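Alpha-glucosidase (Pseudoalteromonas sp. K8, PDB 5HQA) hydrolyses alpha-glucosidic linkages as a chloride-activated, calcium-containing glycoside hydrolase of family 97, captured here with acarbose. Local coordinates at residues G109-V114 / T226-I231; G608-A613 / K635-A640. One frame throughout, in Å; residues are numbered along the deposited sequence.

Antiparallel strand pairing recurs in both the N-terminal and the C-terminal region of this enzyme. Contact 1 comes first along the chain and closes a long excursion, joining strands 107-114 and 224-234 inside a large antiparallel sheet of the N-terminal region. Contact 2 comes later and joins the consecutive strands 611-618 and 631-638 at the margin of a six-stranded antiparallel sheet in the C-terminal region. Between the two in sequence runs the TIM-barrel catalytic region with its parallel strands. The centres of contacts 1 and 2 are about 45 Å apart. Their nearest atoms are about 32 Å apart. They share no sheet, so each belongs to the architecture of its own region, away from the bound glycan and the metals.

Contact 1 of 2, residues G109-V114 / T226-I231; sequences GFRYEV and TPWRTI
In the broad antiparallel sheet of the N-terminal region, whose family belongs to the galactose mutarotase clan, strand 107-114 pairs with strand 224-234 through a ladder that changes its acceptor partway. At the regular end Phe110 and Arg229 form a hydrogen-bonded pair. Arg229 N reaches Phe110 O at 2.7 Å with an almost straight N-H...O angle of 172°, and Phe110 N returns a bond to Arg229 O. Further along, Tyr112 N finds a side chain instead of a carbonyl: Thr226 OG1 accepts from it at 3.0 Å. With chi1 at 68° this hydroxyl is tucked between its own backbone N and carbonyl carbon, where it can also donate to Pro227 O. Thr226 N completes the exchange by bonding Tyr112 O.

Side chains reinforce both faces. Beside Phe110, Arg229 lays its CB over the ring 3.9 Å from the centroid, a CH-pi contact, while its guanidinium turns away to Glu128 and Glu186. Tyr112 meets Thr226 OG1 at its ring edge, and its own hydroxyl bonds Thr130 of strand 122-134, tying this face to the opposing sheet. Across the ladder, the extended Arg111 chain lies over the Trp228 indole. Its CG sits almost exactly on the normal of the six-membered ring, and the guanidinium follows with its plane only 23° from that of the indole. Glu113 holds the group in this attitude: OE2 receives both NE, at 2.8 Å, and NH2, and Arg100 adds a second charged partner. The remaining end nitrogen is tied back across the contact, for Arg111 NH1 donates to a water at 2.9 Å that in turn bonds Thr226 O at 2.7 Å.

Contact 2 of 2, residues G608-A613 / K635-A640; sequences GKQFEA and KRLVTA
Phe611 and Val638 face each other as a hydrogen-bonded antiparallel pair, one of two such pairs that settle the backbone polar groups where these strands meet. Val638 O receives Phe611 N at 2.9 Å nearly head-on, with a C=O...N angle of 172°. In return Val638 N bonds Phe611 O, an oxygen that is also approached by Leu637 CA. The second pair repeats the exchange: Ala613 N binds Arg636 O at 2.7 Å, and Arg636 N binds Ala613 O at 3.0 Å. Beyond the ladder a water accepts from Ala640 N at 2.9 Å and lies very close to Lys609 O, linking the two diverging chains. Thr639 OG1 is satisfied by Ser641, and in the conformer described Arg636 NH2 forms a salt bridge with Glu634.

On the face carrying Glu612 and Leu637, the charged contact is a long one. The extended Glu612 chain, CG anti to the backbone N (chi1 -177°), carries the carboxylate across the Lys635 methylenes, and OE1 forms a salt bridge to Lys635 NZ at 3.9 Å. Replacing Glu612 by an alanine would probably leave the ammonium of Lys635 without this mate and its aliphatic chain free to swing.

On the other face Val638 CG2 packs against Ala613 CB at 4.1 Å. Phe611, Ala613 and Val638 all rest on Phe658 of strand 653-660, which pairs with strand 611-618 on the side opposite strand 631-638, an outermost strand of this six-stranded sheet within the chain.

Contact 1 of 2, residues G109-V114 / T226-I231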
loop_
_atom_site.group_PDB
_atom_site.type_symbol
_atom_site.label_atom_id
_atom_site.label_comp_id
_atom_site.label_asym_id
_atom_site.label_seq_id
_atom_site.Cartn_x
_atom_site.Cartn_y
_atom_site.Cartn_z
ATOM N N GLY A 109 8.373 -6.330 16.028
ATOM C CA GLY A 109 8.423 -4.883 15.886
ATOM C C GLY A 109 9.216 -4.305 17.040
ATOM O O GLY A 109 9.152 -4.814 18.163
ATOM N N PHE A 110 9.985 -3.251 16.760
ATOM C CA PHE A 110 10.648 -2.553 17.860
ATOM C C PHE A 110 10.705 -1.056 17.584
ATOM O O PHE A 110 10.692 -0.614 16.431
ATOM C CB PHE A 110 12.065 -3.114 18.156
ATOM C CG PHE A 110 13.062 -2.949 17.033
ATOM C CD1 PHE A 110 13.868 -1.824 16.963
ATOM C CD2 PHE A 110 13.217 -3.945 16.073
ATOM C CE1 PHE A 110 14.799 -1.672 15.938
ATOM C CE2 PHE A 110 14.146 -3.806 15.043
ATOM C CZ PHE A 110 14.937 -2.662 14.976
ATOM N N ARG A 111 10.752 -0.276 18.663
ATOM C CA ARG A 111 10.894 1.166 18.529
ATOM C C ARG A 111 11.697 1.692 19.702
ATOM O O ARG A 111 11.769 1.071 20.765
ATOM C CB ARG A 111 9.538 1.879 18.457
ATOM C CG ARG A 111 8.824 1.950 19.797
ATOM C CD ARG A 111 7.567 2.787 19.697
ATOM N NE ARG A 111 6.925 2.929 20.999
ATOM C CZ ARG A 111 5.702 3.412 21.170
ATOM N NH1 ARG A 111 4.983 3.802 20.123
ATOM N NH2 ARG A 111 5.194 3.502 22.391
ATOM N N TYR A 112 12.329 2.838 19.483
ATOM C CA TYR A 112 13.048 3.525 20.543
ATOM C C TYR A 112 12.092 4.434 21.287
ATOM O O TYR A 112 11.208 5.050 20.684
ATOM C CB TYR A 112 14.172 4.379 19.982
ATOM C CG TYR A 112 15.239 3.678 19.177
ATOM C CD1 TYR A 112 15.017 3.301 17.852
ATOM C CD2 TYR A 112 16.502 3.457 19.724
ATOM C CE1 TYR A 112 16.027 2.700 17.098
ATOM C CE2 TYR A 112 17.505 2.857 18.989
ATOM C CZ TYR A 112 17.267 2.488 17.674
ATOM O OH TYR A 112 18.287 1.905 16.957
ATOM N N GLU A 113 12.287 4.536 22.595
ATOM C CA GLU A 113 11.559 5.486 23.425
ATOM C C GLU A 113 12.602 6.258 24.217
ATOM O O GLU A 113 13.239 5.707 25.120
ATOM C CB GLU A 113 10.543 4.774 24.324
ATOM C CG GLU A 113 9.477 4.060 23.487
ATOM C CD GLU A 113 8.511 3.209 24.297
ATOM O OE1 GLU A 113 8.581 3.227 25.547
ATOM O OE2 GLU A 113 7.677 2.510 23.665
ATOM N N VAL A 114 12.820 7.511 23.834
ATOM C CA VAL A 114 13.829 8.362 24.455
ATOM C C VAL A 114 13.112 9.281 25.440
ATOM O O VAL A 114 12.322 10.135 25.009
ATOM C CB VAL A 114 14.615 9.169 23.416
ATOM C CG1 VAL A 114 15.676 10.010 24.117
ATOM C CG2 VAL A 114 15.257 8.229 22.421
ATOM N N THR A 226 10.576 6.674 18.112
ATOM C CA THR A 226 10.616 6.407 16.680
ATOM C C THR A 226 9.362 5.665 16.258
ATOM O O THR A 226 8.628 5.121 17.090
ATOM C CB THR A 226 11.843 5.571 16.326
ATOM O OG1 THR A 226 11.697 4.262 16.889
ATOM C CG2 THR A 226 13.133 6.226 16.828
ATOM N N PRO A 227 9.090 5.596 14.956
ATOM C CA PRO A 227 8.133 4.601 14.466
ATOM C C PRO A 227 8.640 3.202 14.782
ATOM O O PRO A 227 9.793 2.998 15.162
ATOM C CB PRO A 227 8.082 4.852 12.950
ATOM C CG PRO A 227 8.636 6.260 12.766
ATOM C CD PRO A 227 9.652 6.418 13.866
ATOM N N TRP A 228 7.762 2.220 14.615
ATOM C CA TRP A 228 8.173 0.832 14.764
ATOM C C TRP A 228 8.992 0.390 13.557
ATOM O O TRP A 228 8.683 0.743 12.421
ATOM C CB TRP A 228 6.942 -0.065 14.909
ATOM C CG TRP A 228 6.171 0.210 16.156
ATOM C CD1 TRP A 228 5.157 1.111 16.317
ATOM C CD2 TRP A 228 6.364 -0.417 17.431
ATOM N NE1 TRP A 228 4.707 1.084 17.624
ATOM C CE2 TRP A 228 5.429 0.154 18.324
ATOM C CE3 TRP A 228 7.236 -1.407 17.902
ATOM C CZ2 TRP A 228 5.336 -0.238 19.665
ATOM C CZ3 TRP A 228 7.148 -1.795 19.241
ATOM C CH2 TRP A 228 6.209 -1.209 20.103
ATOM N N ARG A 229 10.051 -0.371 13.806
ATOM C CA ARG A 229 10.770 -1.099 12.764
ATOM C C ARG A 229 10.252 -2.530 12.788
ATOM O O ARG A 229 10.163 -3.125 13.867
ATOM C CB ARG A 229 12.278 -1.076 13.017
ATOM C CG ARG A 229 12.968 0.245 12.704
ATOM C CD ARG A 229 12.657 1.353 13.722
ATOM N NE ARG A 229 13.144 2.646 13.235
ATOM C CZ ARG A 229 12.505 3.384 12.327
ATOM N NH1 ARG A 229 11.341 2.968 11.820
ATOM N NH2 ARG A 229 13.028 4.538 11.927
ATOM N N THR A 230 9.871 -3.072 11.627
ATOM C CA THR A 230 9.214 -4.374 11.601
ATOM C C THR A 230 10.030 -5.381 10.805
ATOM O O THR A 230 10.591 -5.055 9.753
ATOM C CB THR A 230 7.775 -4.306 11.027
ATOM O OG1 THR A 230 7.801 -3.896 9.655
ATOM C CG2 THR A 230 6.934 -3.318 11.811
ATOM N N ILE A 231 10.085 -6.609 11.320
ATOM C CA ILE A 231 10.761 -7.723 10.667
ATOM C C ILE A 231 9.773 -8.881 10.640
ATOM O O ILE A 231 9.585 -9.568 11.650
ATOM C CB ILE A 231 12.056 -8.124 11.380
ATOM C CG1 ILE A 231 12.968 -6.899 11.561
ATOM C CG2 ILE A 231 12.756 -9.223 10.588
ATOM C CD1 ILE A 231 14.170 -7.152 12.478
HETATM O O HOH W 1 6.000 4.749 17.551
#

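Contact 2 of 2, residues G608-A613 / K635-A640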
loop_
_atom_site.group_PDB
_atom_site.type_symbol
_atom_site.label_atom_id
_atom_site.label_comp_id
_atom_site.label_asym_id
_atom_site.label_seq_id
_atom_site.Cartn_x
_atom_site.Cartn_y
_atom_site.Cartn_z
ATOM N N GLY A 608 -20.476 -27.547 5.822
ATOM C CA GLY A 608 -21.896 -27.825 5.761
ATOM C C GLY A 608 -22.709 -26.920 4.865
ATOM O O GLY A 608 -23.935 -27.052 4.837
ATOM N N LYS A 609 -22.083 -26.001 4.136
ATOM C CA LYS A 609 -22.794 -25.141 3.205
ATOM C C LYS A 609 -22.496 -25.550 1.770
ATOM O O LYS A 609 -21.394 -26.003 1.448
ATOM C CB LYS A 609 -22.406 -23.673 3.385
ATOM C CG LYS A 609 -22.945 -23.000 4.625
ATOM C CD LYS A 609 -22.920 -21.484 4.413
ATOM C CE LYS A 609 -23.182 -20.717 5.701
ATOM N NZ LYS A 609 -23.173 -19.247 5.442
ATOM N N GLN A 610 -23.488 -25.383 0.907
ATOM C CA GLN A 610 -23.309 -25.614 -0.517
ATOM C C GLN A 610 -23.098 -24.283 -1.227
ATOM O O GLN A 610 -23.762 -23.287 -0.918
ATOM C CB GLN A 610 -24.510 -26.353 -1.104
ATOM C CG GLN A 610 -24.301 -26.814 -2.537
ATOM C CD GLN A 610 -25.254 -27.921 -2.939
ATOM O OE1 GLN A 610 -25.400 -28.919 -2.233
ATOM N NE2 GLN A 610 -25.912 -27.748 -4.073
ATOM N N PHE A 611 -22.159 -24.266 -2.170
ATOM C CA PHE A 611 -21.857 -23.075 -2.954
ATOM C C PHE A 611 -21.952 -23.391 -4.440
ATOM O O PHE A 611 -21.737 -24.529 -4.869
ATOM C CB PHE A 611 -20.459 -22.517 -2.659
ATOM C CG PHE A 611 -20.259 -22.095 -1.234
ATOM C CD1 PHE A 611 -20.030 -23.041 -0.243
ATOM C CD2 PHE A 611 -20.272 -20.753 -0.887
ATOM C CE1 PHE A 611 -19.838 -22.657 1.079
ATOM C CE2 PHE A 611 -20.073 -20.361 0.434
ATOM C CZ PHE A 611 -19.856 -21.315 1.417
ATOM N N GLU A 612 -22.287 -22.372 -5.220
ATOM C CA GLU A 612 -22.191 -22.434 -6.672
ATOM C C GLU A 612 -20.990 -21.593 -7.074
ATOM O O GLU A 612 -21.035 -20.361 -6.995
ATOM C CB GLU A 612 -23.461 -21.932 -7.345
ATOM C CG GLU A 612 -23.409 -22.047 -8.860
ATOM C CD GLU A 612 -24.639 -21.463 -9.533
ATOM O OE1 GLU A 612 -24.843 -20.233 -9.448
ATOM O OE2 GLU A 612 -25.406 -22.240 -10.144
ATOM N N ALA A 613 -19.908 -22.255 -7.469
ATOM C CA ALA A 613 -18.736 -21.538 -7.944
ATOM C C ALA A 613 -19.009 -20.964 -9.326
ATOM O O ALA A 613 -19.447 -21.681 -10.232
ATOM C CB ALA A 613 -17.526 -22.466 -7.985
ATOM N N LYS A 635 -20.135 -22.573 -14.220
ATOM C CA LYS A 635 -20.804 -22.701 -12.931
ATOM C C LYS A 635 -20.707 -24.145 -12.462
ATOM O O LYS A 635 -21.004 -25.071 -13.226
ATOM C CB LYS A 635 -22.264 -22.249 -13.013
ATOM C CG LYS A 635 -22.405 -20.732 -13.013
ATOM C CD LYS A 635 -23.855 -20.277 -12.986
ATOM C CE LYS A 635 -23.938 -18.761 -13.072
ATOM N NZ LYS A 635 -25.319 -18.273 -12.828
ATOM N N ARG A 636 -20.338 -24.330 -11.195
ATOM C CA ARG A 636 -20.040 -25.649 -10.651
ATOM C C ARG A 636 -20.426 -25.685 -9.178
ATOM O O ARG A 636 -19.983 -24.830 -8.408
ATOM C CB ARG A 636 -18.548 -25.959 -10.828
ATOM C CG ARG A 636 -18.078 -27.290 -10.281
ATOM C CD ARG A 636 -16.556 -27.391 -10.375
ATOM N NE ARG A 636 -16.086 -27.267 -11.750
ATOM C CZ ARG A 636 -14.809 -27.142 -12.100
ATOM N NH1 ARG A 636 -13.860 -27.119 -11.174
ATOM N NH2 ARG A 636 -14.476 -27.035 -13.379
ATOM N N LEU A 637 -21.239 -26.667 -8.789
ATOM C CA LEU A 637 -21.600 -26.821 -7.381
ATOM C C LEU A 637 -20.422 -27.413 -6.617
ATOM O O LEU A 637 -19.825 -28.399 -7.059
ATOM C CB LEU A 637 -22.828 -27.718 -7.224
ATOM C CG LEU A 637 -24.133 -27.189 -7.822
ATOM C CD1 LEU A 637 -25.235 -28.218 -7.678
ATOM C CD2 LEU A 637 -24.537 -25.892 -7.151
ATOM N N VAL A 638 -20.075 -26.804 -5.477
ATOM C CA VAL A 638 -18.941 -27.247 -4.670
ATOM C C VAL A 638 -19.257 -27.086 -3.189
ATOM O O VAL A 638 -20.144 -26.325 -2.792
ATOM C CB VAL A 638 -17.635 -26.476 -4.983
ATOM C CG1 VAL A 638 -17.164 -26.728 -6.409
ATOM C CG2 VAL A 638 -17.816 -24.975 -4.709
ATOM N N THR A 639 -18.499 -27.813 -2.369
ATOM C CA THR A 639 -18.505 -27.668 -0.919
ATOM C C THR A 639 -17.064 -27.666 -0.431
ATOM O O THR A 639 -16.117 -27.826 -1.210
ATOM C CB THR A 639 -19.272 -28.791 -0.216
ATOM O OG1 THR A 639 -18.553 -30.019 -0.377
ATOM C CG2 THR A 639 -20.685 -28.935 -0.783
ATOM N N ALA A 640 -16.908 -27.507 0.882
ATOM C CA ALA A 640 -15.590 -27.448 1.499
ATOM C C ALA A 640 -14.766 -28.712 1.272
ATOM O O ALA A 640 -13.540 -28.671 1.412
ATOM C CB ALA A 640 -15.739 -27.193 3.000
HETATM O O HOH W 2 -19.137 -26.536 2.487
#